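Local coordinates for protein alcohol dehydrogenase (Thermus sp., PDB 4CPD) that probably oxidises alcohols with NAD+, and reduces the corresponding carbonyl compounds with NADH, as a zinc-containing medium-chain alcohol dehydrogenase from a thermophile, at residues Ile87-Cys92 with Cys103-Val108. Sequence-based numbering, arbitrary orientation.
With ZN (zinc ion), chain F.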
loop_
_atom_site.group_PDB
_atom_site.type_symbol
_atom_site.label_atom_id
_atom_site.label_comp_id
_atom_site.label_asym_id
_atom_site.label_seq_id
_atom_site.Cartn_x
_atom_site.Cartn_y
_atom_site.Cartn_z
ATOM N N ILE A 87 -6.668 20.211 -10.581
ATOM C CA ILE A 87 -5.693 20.908 -11.393
ATOM C C ILE A 87 -4.317 20.722 -10.832
ATOM O O ILE A 87 -4.161 20.404 -9.666
ATOM C CB ILE A 87 -6.001 22.420 -11.512
ATOM C CG1 ILE A 87 -5.885 23.129 -10.157
ATOM C CG2 ILE A 87 -7.410 22.635 -12.023
ATOM C CD1 ILE A 87 -5.595 24.619 -10.282
ATOM N N ALA A 88 -3.332 20.955 -11.686
ATOM C CA ALA A 88 -1.956 20.664 -11.400
ATOM C C ALA A 88 -1.092 21.589 -12.213
ATOM O O ALA A 88 -1.482 21.994 -13.293
ATOM C CB ALA A 88 -1.628 19.222 -11.723
ATOM N N CYS A 89 0.081 21.907 -11.688
ATOM C CA CYS A 89 0.887 22.979 -12.205
ATOM C C CYS A 89 1.935 22.462 -13.166
ATOM O O CYS A 89 2.382 23.195 -14.038
ATOM C CB CYS A 89 1.563 23.728 -11.030
ATOM S SG CYS A 89 3.035 22.915 -10.320
ATOM N N GLY A 90 2.405 21.243 -12.929
ATOM C CA GLY A 90 3.363 20.611 -13.806
ATOM C C GLY A 90 4.833 20.863 -13.488
ATOM O O GLY A 90 5.730 20.295 -14.151
ATOM N N THR A 91 5.110 21.722 -12.509
ATOM C CA THR A 91 6.516 22.066 -12.200
ATOM C C THR A 91 6.910 21.910 -10.730
ATOM O O THR A 91 8.091 21.827 -10.428
ATOM C CB THR A 91 6.916 23.490 -12.724
ATOM O OG1 THR A 91 6.017 24.489 -12.198
ATOM C CG2 THR A 91 6.906 23.533 -14.265
ATOM N N CYS A 92 5.955 21.840 -9.809
ATOM C CA CYS A 92 6.316 21.584 -8.419
ATOM C C CYS A 92 6.891 20.175 -8.233
ATOM O O CYS A 92 6.729 19.294 -9.093
ATOM C CB CYS A 92 5.122 21.783 -7.522
ATOM S SG CYS A 92 3.909 20.487 -7.554
ATOM N N CYS A 103 -0.176 18.115 -6.169
ATOM C CA CYS A 103 0.399 19.369 -6.680
ATOM C C CYS A 103 0.301 20.437 -5.608
ATOM O O CYS A 103 -0.726 20.564 -4.947
ATOM C CB CYS A 103 -0.343 19.862 -7.905
ATOM S SG CYS A 103 0.287 21.445 -8.460
ATOM N N GLU A 104 1.385 21.180 -5.430
ATOM C CA GLU A 104 1.446 22.235 -4.399
ATOM C C GLU A 104 0.551 23.433 -4.713
ATOM O O GLU A 104 0.068 24.088 -3.815
ATOM C CB GLU A 104 2.895 22.679 -4.151
ATOM C CG GLU A 104 3.528 21.943 -2.964
ATOM C CD GLU A 104 5.033 21.854 -3.064
ATOM O OE1 GLU A 104 5.567 22.516 -3.984
ATOM O OE2 GLU A 104 5.672 21.126 -2.252
ATOM N N ARG A 105 0.311 23.687 -5.990
ATOM C CA ARG A 105 -0.710 24.656 -6.429
ATOM C C ARG A 105 -2.024 23.952 -6.830
ATOM O O ARG A 105 -2.805 24.449 -7.652
ATOM C CB ARG A 105 -0.160 25.464 -7.595
ATOM C CG ARG A 105 0.856 26.512 -7.166
ATOM C CD ARG A 105 1.523 27.171 -8.358
ATOM N NE ARG A 105 2.649 26.326 -8.704
ATOM C CZ ARG A 105 3.910 26.534 -8.355
ATOM N NH1 ARG A 105 4.261 27.643 -7.695
ATOM N NH2 ARG A 105 4.823 25.627 -8.714
ATOM N N GLY A 106 -2.259 22.787 -6.235
ATOM C CA GLY A 106 -3.364 21.957 -6.632
ATOM C C GLY A 106 -4.683 22.525 -6.195
ATOM O O GLY A 106 -4.719 23.322 -5.287
ATOM N N GLY A 107 -5.755 22.101 -6.861
ATOM C CA GLY A 107 -7.131 22.445 -6.480
ATOM C C GLY A 107 -8.146 21.607 -7.213
ATOM O O GLY A 107 -7.789 20.864 -8.097
ATOM N N VAL A 108 -9.411 21.744 -6.836
ATOM C CA VAL A 108 -10.529 21.063 -7.480
ATOM C C VAL A 108 -11.544 22.104 -7.861
ATOM O O VAL A 108 -11.962 22.890 -7.031
ATOM C CB VAL A 108 -11.250 20.109 -6.513
ATOM C CG1 VAL A 108 -12.404 19.412 -7.202
ATOM C CG2 VAL A 108 -10.275 19.099 -5.944
HETATM ZN ZN ZN F . 2.277 21.028 -9.229
#
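The guanidinium of Arg105 is turned edge-on to Cys89: Cys89 CB lies in its plane, Cys89 SG near it, and Arg105 NH2 gives Cys89 SG a weak hydrogen bond of 3.6 Å. A bend at chi3 (-87°) carries the group there; Thr91 OG1 and Cys92 CB approach it obliquely. The thiolates of Cys89, Cys92 and Cys103 bind a zinc ion, and Cys95 supplies the fourth sulfur, completing the four-cysteine structural zinc site of this alcohol dehydrogenase family. Cys89 SG, at 2.3 Å from the zinc ion, also accepts the backbone N-H groups of Thr91 and Cys92; the chain curls around the sulfur, and the two N-H groups probably spread its negative charge. Cys92 SG instead accepts one bond across the contact, nearly straight, from Glu104 N (3.4 Å, 173°), and it also caps the start of helix 93-96. Cys103 SG stands anti to its own backbone N (chi1 176°), pointing at the metal from the other segment, while Cys103 CB packs on Ala88 CB at 4.1 Å. Cys103 opens a type I turn closed by Gly106 N on Cys103 O. Beyond the turn, Ile87 N bonds to Gly107 O at 2.8 Å, and Ile87 CG1 lies against the Gly107 backbone, 3.5 Å from Gly107 N. The zinc ion thus ties the loop between strand 86-87 and helix 93-96 to the turn entering strand 107-108, within the GroES-like region; Ala88 rests on Cys95 and on helix 131-134, and Ile87 reaches Asn134 of that helix.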